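Local coordinates for prenyltransference for protein (Lavandula lanata, PDB 5HC8) that probably joins two molecules of dimethylallyl diphosphate head-to-middle, releasing diphosphate, to give lavandulyl diphosphate, and belongs to the undecaprenyl diphosphate synthase-like prenyltransferases, at residues 84-87 and 88-92; 72-75 and 76-80. All blocks are in the same frame, centred on the assembly; numbering follows the deposited sequence.

Interaction 1 of 2, residues 84-87 and 88-92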
ATOM      1  N   TYR A  84      10.673 -12.289 -21.607  1.00 36.58           N
ATOM      2  CA  TYR A  84      10.245 -10.900 -21.722  1.00 35.04           C
ATOM      3  C   TYR A  84      10.788 -10.274 -23.007  1.00 37.15           C
ATOM      4  O   TYR A  84      10.126  -9.449 -23.618  1.00 36.24           O
ATOM      5  CB  TYR A  84      10.559 -10.054 -20.454  1.00 34.78           C
ATOM      6  CG  TYR A  84       9.831 -10.595 -19.225  1.00 38.19           C
ATOM      7  CD1 TYR A  84       8.643 -11.316 -19.364  1.00 39.32           C
ATOM      8  CD2 TYR A  84      10.349 -10.454 -17.943  1.00 38.86           C
ATOM      9  CE1 TYR A  84       8.007 -11.843 -18.284  1.00 42.46           C
ATOM     10  CE2 TYR A  84       9.683 -10.986 -16.860  1.00 37.47           C
ATOM     11  CZ  TYR A  84       8.529 -11.663 -17.057  1.00 36.65           C
ATOM     12  OH  TYR A  84       7.799 -12.228 -16.017  1.00 57.10           O
ATOM     13  N   GLU A  85      12.005 -10.630 -23.393  1.00 38.54           N
ATOM     14  CA  GLU A  85      12.547 -10.129 -24.651  1.00 42.18           C
ATOM     15  C   GLU A  85      11.678 -10.577 -25.809  1.00 33.95           C
ATOM     16  O   GLU A  85      11.324  -9.828 -26.699  1.00 41.13           O
ATOM     17  CB  GLU A  85      13.946 -10.686 -24.866  1.00 44.55           C
ATOM     18  CG  GLU A  85      14.533 -10.214 -26.201  1.00 49.14           C
ATOM     19  CD  GLU A  85      15.905 -10.818 -26.496  1.00 49.09           C
ATOM     20  OE1 GLU A  85      16.745 -10.129 -27.097  1.00 55.51           O
ATOM     21  OE2 GLU A  85      16.146 -11.951 -26.087  1.00 46.42           O
ATOM     22  N   ASP A  86      11.368 -11.841 -25.807  1.00 40.11           N
ATOM     23  CA  ASP A  86      10.515 -12.391 -26.822  1.00 39.33           C
ATOM     24  C   ASP A  86       9.154 -11.702 -26.825  1.00 43.88           C
ATOM     25  O   ASP A  86       8.599 -11.445 -27.907  1.00 43.32           O
ATOM     26  CB  ASP A  86      10.395 -13.895 -26.578  1.00 44.12           C
ATOM     27  CG  ASP A  86       9.418 -14.566 -27.498  1.00 57.73           C
ATOM     28  OD1 ASP A  86       9.655 -14.551 -28.719  1.00 67.68           O
ATOM     29  OD2 ASP A  86       8.421 -15.135 -27.003  1.00 66.38           O
ATOM     30  N   PHE A  87       8.584 -11.410 -25.631  1.00 39.40           N
ATOM     31  CA  PHE A  87       7.251 -10.779 -25.565  1.00 37.31           C
ATOM     32  C   PHE A  87       7.256  -9.390 -26.231  1.00 32.44           C
ATOM     33  O   PHE A  87       6.347  -9.043 -27.001  1.00 37.98           O
ATOM     34  CB  PHE A  87       6.744 -10.715 -24.090  1.00 37.45           C
ATOM     35  CG  PHE A  87       5.611  -9.731 -23.873  1.00 32.85           C
ATOM     36  CD1 PHE A  87       4.293 -10.069 -24.188  1.00 30.91           C
ATOM     37  CD2 PHE A  87       5.871  -8.483 -23.351  1.00 32.30           C
ATOM     38  CE1 PHE A  87       3.252  -9.176 -23.986  1.00 29.92           C
ATOM     39  CE2 PHE A  87       4.836  -7.564 -23.142  1.00 31.13           C
ATOM     40  CZ  PHE A  87       3.534  -7.907 -23.464  1.00 28.62           C
ATOM     41  N   LEU A  88       8.294  -8.634 -25.930  1.00 31.27           N
ATOM     42  CA  LEU A  88       8.551  -7.295 -26.419  1.00 38.53           C
ATOM     43  C   LEU A  88       8.879  -7.300 -27.923  1.00 48.73           C
ATOM     44  O   LEU A  88       8.520  -6.369 -28.678  1.00 44.81           O
ATOM     45  CB  LEU A  88       9.752  -6.665 -25.642  1.00 38.22           C
ATOM     46  CG  LEU A  88       9.517  -6.315 -24.170  1.00 42.65           C
ATOM     47  CD1 LEU A  88      10.780  -5.772 -23.498  1.00 45.43           C
ATOM     48  CD2 LEU A  88       8.406  -5.285 -24.030  1.00 44.64           C
ATOM     49  N   ARG A  89       9.557  -8.357 -28.344  1.00 48.66           N
ATOM     50  CA  ARG A  89       9.893  -8.502 -29.750  1.00 58.17           C
ATOM     51  C   ARG A  89       8.725  -8.917 -30.676  1.00 53.56           C
ATOM     52  O   ARG A  89       8.632  -8.385 -31.773  1.00 55.00           O
ATOM     53  CB  ARG A  89      11.171  -9.348 -29.903  1.00 56.90           C
ATOM     54  CG  ARG A  89      12.361  -8.467 -29.604  1.00 59.69           C
ATOM     55  CD  ARG A  89      13.714  -9.147 -29.704  1.00 69.78           C
ATOM     56  NE  ARG A  89      14.640  -8.430 -30.581  1.00 81.95           N
ATOM     57  CZ  ARG A  89      15.025  -7.142 -30.483  1.00 98.55           C
ATOM     58  NH1 ARG A  89      14.580  -6.345 -29.522  1.00 93.96           N
ATOM     59  NH2 ARG A  89      15.873  -6.630 -31.384  1.00107.59           N
ATOM     60  N   SER A  90       7.829  -9.796 -30.233  1.00 44.64           N
ATOM     61  CA  SER A  90       6.690 -10.196 -31.019  1.00 46.83           C
ATOM     62  C   SER A  90       5.391  -9.481 -30.613  1.00 46.45           C
ATOM     63  O   SER A  90       4.916  -8.592 -31.304  1.00 40.01           O
ATOM     64  CB  SER A  90       6.490 -11.703 -30.918  1.00 43.06           C
ATOM     65  OG  SER A  90       6.349 -12.055 -29.564  1.00 54.18           O
ATOM     66  N   ASP A  91       4.830  -9.918 -29.483  1.00 48.99           N
ATOM     67  CA  ASP A  91       3.510  -9.479 -29.017  1.00 42.10           C
ATOM     68  C   ASP A  91       3.432  -7.979 -28.909  1.00 34.47           C
ATOM     69  O   ASP A  91       2.486  -7.372 -29.385  1.00 34.80           O
ATOM     70  CB  ASP A  91       3.204 -10.115 -27.663  1.00 46.31           C
ATOM     71  CG  ASP A  91       3.049 -11.593 -27.758  1.00 50.34           C
ATOM     72  OD1 ASP A  91       3.087 -12.106 -28.908  1.00 53.77           O
ATOM     73  OD2 ASP A  91       2.846 -12.251 -26.713  1.00 42.94           O
ATOM     74  N   VAL A  92       4.418  -7.358 -28.291  1.00 35.33           N
ATOM     75  CA  VAL A  92       4.327  -5.934 -28.132  1.00 37.28           C
ATOM     76  C   VAL A  92       4.478  -5.194 -29.449  1.00 40.25           C
ATOM     77  O   VAL A  92       3.806  -4.171 -29.667  1.00 37.64           O
ATOM     78  CB  VAL A  92       5.335  -5.372 -27.127  1.00 35.73           C
ATOM     79  CG1 VAL A  92       5.334  -3.864 -27.162  1.00 36.83           C
ATOM     80  CG2 VAL A  92       4.960  -5.838 -25.744  1.00 39.62           C
TER
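Phe87 O accepts from Val92 N at 2.9 Å, a bond reaching five residues back along the chain (i+5 to i), which lies in the carbonyl plane and marks the break between helix 74-89 and helix 91-97 in this synthase of the undecaprenyl diphosphate synthase family. Before the break the spacing is four residues: Leu88 N to Tyr84 O and Arg89 N to Glu85 O. Asp86 O is gripped twice, by Ser90 N (3.0 Å) and by Ser90 OG (2.9 Å), which come from opposite faces of its plane. With chi1 at 57°, Ser90 turns OG back over the preceding turn.

Among apolar groups, the Phe87 ring packs near Leu88, Phe87 CD2 to Leu88 CD2 4.1 Å, and is met edge-to-face by Trp45 of helix 34-54. Cutting Phe87 back to an alanine would probably leave Trp45 without its edge-to-face partner and open a gap beside Leu88 CD2.

Among the charged groups, Glu85 OE1 sits 4.4 Å from Arg89 NE, well out of the guanidinium plane, an attraction without a directed bond; Glu85 OE2 pairs instead with Arg82. At the ring edge, Asp91 OD2 approaches Phe87 CD1 to 3.6 Å, its carboxylate plane perpendicular to the ring.

Interaction 2 of 2, residues 72-75 and 76-80. With PIS (trihydrogen thiodiphosphate), chain C; 61G (2-methylbuta-1,3-diene), chain D; ISY (3-methylbut-3-enylsulfanyl(phosphonooxy)phosphinic acid), chain F.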
ATOM      1  N   ARG A  72      15.989 -15.165  -6.704  1.00 36.14           N
ATOM      2  CA  ARG A  72      15.602 -16.508  -7.162  1.00 38.82           C
ATOM      3  C   ARG A  72      16.808 -17.110  -7.863  1.00 38.42           C
ATOM      4  O   ARG A  72      17.839 -16.438  -7.983  1.00 37.07           O
ATOM      5  CB  ARG A  72      14.414 -16.470  -8.117  1.00 37.32           C
ATOM      6  CG  ARG A  72      13.163 -15.954  -7.366  1.00 36.19           C
ATOM      7  CD  ARG A  72      11.934 -16.078  -8.244  1.00 35.77           C
ATOM      8  NE  ARG A  72      10.771 -15.489  -7.627  1.00 34.90           N
ATOM      9  CZ  ARG A  72       9.501 -15.699  -8.016  1.00 33.98           C
ATOM     10  NH1 ARG A  72       9.199 -16.491  -9.045  1.00 31.77           N
ATOM     11  NH2 ARG A  72       8.543 -15.074  -7.362  1.00 32.08           N
ATOM     12  N   SER A  73      16.678 -18.344  -8.320  1.00 33.85           N
ATOM     13  CA  SER A  73      17.791 -19.012  -8.978  1.00 36.49           C
ATOM     14  C   SER A  73      18.186 -18.278 -10.249  1.00 43.61           C
ATOM     15  O   SER A  73      17.344 -17.645 -10.935  1.00 37.61           O
ATOM     16  CB  SER A  73      17.475 -20.482  -9.278  1.00 39.68           C
ATOM     17  OG  SER A  73      16.822 -20.622 -10.514  1.00 35.02           O
ATOM     18  N   LYS A  74      19.465 -18.393 -10.612  1.00 39.35           N
ATOM     19  CA  LYS A  74      19.935 -17.737 -11.776  1.00 38.06           C
ATOM     20  C   LYS A  74      19.241 -18.179 -12.998  1.00 37.95           C
ATOM     21  O   LYS A  74      18.907 -17.385 -13.926  1.00 38.12           O
ATOM     22  CB  LYS A  74      21.419 -17.924 -11.951  1.00 49.95           C
ATOM     23  CG  LYS A  74      21.931 -17.093 -13.123  1.00 57.27           C
ATOM     24  CD  LYS A  74      23.360 -16.579 -12.925  1.00 68.10           C
ATOM     25  CE  LYS A  74      24.376 -17.480 -13.595  1.00 68.77           C
ATOM     26  NZ  LYS A  74      24.311 -17.360 -15.073  1.00 70.87           N
ATOM     27  N   MET A  75      18.973 -19.462 -13.087  1.00 39.44           N
ATOM     28  CA  MET A  75      18.389 -19.913 -14.322  1.00 39.89           C
ATOM     29  C   MET A  75      16.907 -19.472 -14.467  1.00 36.35           C
ATOM     30  O   MET A  75      16.478 -19.178 -15.574  1.00 40.46           O
ATOM     31  CB  MET A  75      18.563 -21.399 -14.506  1.00 49.78           C
ATOM     32  CG  MET A  75      17.882 -22.247 -13.475  1.00 56.19           C
ATOM     33  SD  MET A  75      16.891 -23.454 -14.366  1.00 79.00           S
ATOM     34  CE  MET A  75      15.407 -22.488 -14.532  1.00 46.59           C
ATOM     35  N   GLU A  76      16.171 -19.431 -13.361  1.00 39.93           N
ATOM     36  CA  GLU A  76      14.760 -18.972 -13.378  1.00 36.28           C
ATOM     37  C   GLU A  76      14.704 -17.511 -13.843  1.00 32.00           C
ATOM     38  O   GLU A  76      13.896 -17.165 -14.707  1.00 33.49           O
ATOM     39  CB  GLU A  76      14.137 -19.098 -12.007  1.00 37.45           C
ATOM     40  CG  GLU A  76      12.673 -18.642 -12.034  1.00 41.05           C
ATOM     41  CD  GLU A  76      11.912 -19.040 -10.817  1.00 44.40           C
ATOM     42  OE1 GLU A  76      12.350 -20.017 -10.202  1.00 45.33           O
ATOM     43  OE2 GLU A  76      10.841 -18.427 -10.496  1.00 38.41           O
ATOM     44  N   VAL A  77      15.521 -16.679 -13.221  1.00 31.04           N
ATOM     45  CA  VAL A  77      15.571 -15.293 -13.576  1.00 36.06           C
ATOM     46  C   VAL A  77      15.970 -15.114 -15.073  1.00 39.12           C
ATOM     47  O   VAL A  77      15.415 -14.249 -15.787  1.00 34.93           O
ATOM     48  CB  VAL A  77      16.530 -14.511 -12.632  1.00 35.84           C
ATOM     49  CG1 VAL A  77      16.773 -13.113 -13.142  1.00 37.61           C
ATOM     50  CG2 VAL A  77      16.040 -14.505 -11.194  1.00 39.47           C
ATOM     51  N   ASP A  78      16.914 -15.916 -15.582  1.00 38.42           N
ATOM     52  CA  ASP A  78      17.398 -15.727 -16.951  1.00 41.29           C
ATOM     53  C   ASP A  78      16.342 -16.153 -17.933  1.00 36.26           C
ATOM     54  O   ASP A  78      16.115 -15.487 -18.946  1.00 38.09           O
ATOM     55  CB  ASP A  78      18.753 -16.445 -17.254  1.00 49.47           C
ATOM     56  CG  ASP A  78      19.927 -15.919 -16.392  1.00 55.66           C
ATOM     57  OD1 ASP A  78      19.875 -14.802 -15.784  1.00 58.24           O
ATOM     58  OD2 ASP A  78      20.928 -16.659 -16.284  1.00 59.32           O
ATOM     59  N   PHE A  79      15.620 -17.206 -17.603  1.00 34.03           N
ATOM     60  CA  PHE A  79      14.511 -17.582 -18.445  1.00 36.81           C
ATOM     61  C   PHE A  79      13.411 -16.503 -18.510  1.00 35.71           C
ATOM     62  O   PHE A  79      12.891 -16.194 -19.566  1.00 33.72           O
ATOM     63  CB  PHE A  79      13.894 -18.863 -17.941  1.00 42.72           C
ATOM     64  CG  PHE A  79      12.900 -19.434 -18.890  1.00 50.35           C
ATOM     65  CD1 PHE A  79      13.320 -20.030 -20.063  1.00 52.69           C
ATOM     66  CD2 PHE A  79      11.531 -19.327 -18.650  1.00 61.72           C
ATOM     67  CE1 PHE A  79      12.404 -20.560 -20.968  1.00 56.07           C
ATOM     68  CE2 PHE A  79      10.610 -19.862 -19.555  1.00 62.57           C
ATOM     69  CZ  PHE A  79      11.052 -20.479 -20.721  1.00 58.36           C
ATOM     70  N   LEU A  80      13.037 -15.954 -17.360  1.00 37.19           N
ATOM     71  CA  LEU A  80      12.121 -14.800 -17.354  1.00 35.58           C
ATOM     72  C   LEU A  80      12.615 -13.679 -18.265  1.00 30.87           C
ATOM     73  O   LEU A  80      11.860 -13.128 -19.014  1.00 35.41           O
ATOM     74  CB  LEU A  80      11.941 -14.283 -15.904  1.00 33.37           C
ATOM     75  CG  LEU A  80      11.093 -15.198 -15.009  1.00 35.04           C
ATOM     76  CD1 LEU A  80      11.093 -14.695 -13.570  1.00 38.89           C
ATOM     77  CD2 LEU A  80       9.665 -15.317 -15.538  1.00 37.43           C
TER
HETATM   78  P1  PIS C 402       4.465 -18.848  -7.335  1.00 32.20           P
HETATM   79  O1  PIS C 402       5.359 -18.410  -8.596  1.00 31.06           O
HETATM   80  P2  PIS C 402       5.572 -16.974  -9.246  1.00 30.50           P
HETATM   81  S1  PIS C 402       5.853 -16.031  -7.924  1.00 45.48           S
HETATM   82  O2  PIS C 402       3.708 -17.673  -6.681  1.00 30.55           O
HETATM   83  O3  PIS C 402       3.500 -19.941  -7.791  1.00 31.66           O
HETATM   84  O4  PIS C 402       4.268 -16.671  -9.898  1.00 29.23           O
HETATM   85  O5  PIS C 402       5.519 -19.322  -6.284  1.00 31.46           O
HETATM   86  O6  PIS C 402       6.851 -17.125 -10.201  1.00 33.77           O
HETATM   87  CAC 61G D 403       8.036 -12.716 -11.052  1.00 28.00           C
HETATM   88  CAE 61G D 403       7.274 -13.435 -12.193  1.00 38.77           C
HETATM   89  CAB 61G D 403       7.228 -13.026 -13.641  1.00 37.81           C
HETATM   90  CAD 61G D 403       6.393 -14.481 -11.811  1.00 35.38           C
HETATM   91  CAA 61G D 403       6.458 -14.793 -10.427  1.00 44.92           C
HETATM   92  P1  ISY F 405       5.671 -12.853  -2.748  1.00 31.31           P
HETATM   93  O2  ISY F 405       6.383 -12.270  -4.126  1.00 34.67           O
HETATM   94  P3  ISY F 405       6.184 -12.743  -5.617  1.00 33.65           P
HETATM   95  O4  ISY F 405       4.275 -13.522  -3.062  1.00 36.30           O
HETATM   96  O5  ISY F 405       5.547 -11.789  -1.620  1.00 31.38           O
HETATM   97  O6  ISY F 405       6.635 -13.925  -2.258  1.00 33.52           O
HETATM   98  O7  ISY F 405       5.958 -14.210  -5.684  1.00 31.62           O
HETATM   99  O8  ISY F 405       7.374 -12.135  -6.494  1.00 33.91           O
HETATM  100  S9  ISY F 405       4.323 -11.870  -6.195  1.00 34.30           S
HETATM  101  C10 ISY F 405       4.855 -10.234  -6.638  1.00 36.99           C
HETATM  102  C11 ISY F 405       4.678 -10.259  -8.134  1.00 40.63           C
HETATM  103  C12 ISY F 405       5.750  -9.769  -9.066  1.00 35.30           C
HETATM  104  C13 ISY F 405       5.498  -9.808 -10.502  1.00 37.95           C
HETATM  105  C14 ISY F 405       7.113  -9.441  -8.580  1.00 36.43           C
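Arg72 carries its extended chain obliquely across Glu76, its CD passing 3.4 Å from Glu76 OE2 before the guanidinium closes a salt bridge. Arg72 NH1 meets Glu76 OE2 at 2.9 Å, nearly along the oxygen's C-O axis and only 9° out of the guanidinium plane, while the two flat groups stand 80° apart. Arg72 NH1 also donates to PIS O6 at 2.7 Å, so one nitrogen is shared by the carboxylate and the thiodiphosphate. ISY O7 lies at the guanidinium edge, 3.2 Å from Arg72 NH2, and CAC of the diene 61G lies over one face of the guanidinium. This is a substrate-site arginine, probably oriented by a second-shell glutamate: Glu76 has CG anti to its backbone N (chi1 -179°), which carries the carboxylate back toward Arg72, and its OE2 also pairs with Arg24.

Ser73 is the N-cap of helix 74-89; its OG accepts from Glu76 N at 3.2 Å, and its carbonyl takes the almost linear bond from Val77 N. On the outer side, Lys74 NZ and Asp78 OD2 form a long salt bridge of 3.7 Å.

Leu80 CD2 borders the diene. Met75, Glu76, Phe79 and Leu80 lean on helix 34-54, while Arg72 NE bonds to Gly243 O of the second subunit, placing this helix start at the ligand pocket, where the second subunit also contributes.

Followed from the N terminus, interaction 2 comes first, leading from the turn at Arg72 into the start of helix 74-89; interaction 1 then spans the end of that helix and the start of helix 91-97. The two are in series, neither nested nor crossing, with centres 18 Å apart. Each closes only a local turn, and helix 74-89 is the element they share. Both flank helix 34-54, and both reach the diene pocket, through Arg72 and Leu80 in interaction 2 and Tyr84 in interaction 1. Beyond this, residues 72-80 connect to the second subunit, whereas residues 84-92 pack on helix 115-128 and strand 103-107, outermost in this chain's sheet.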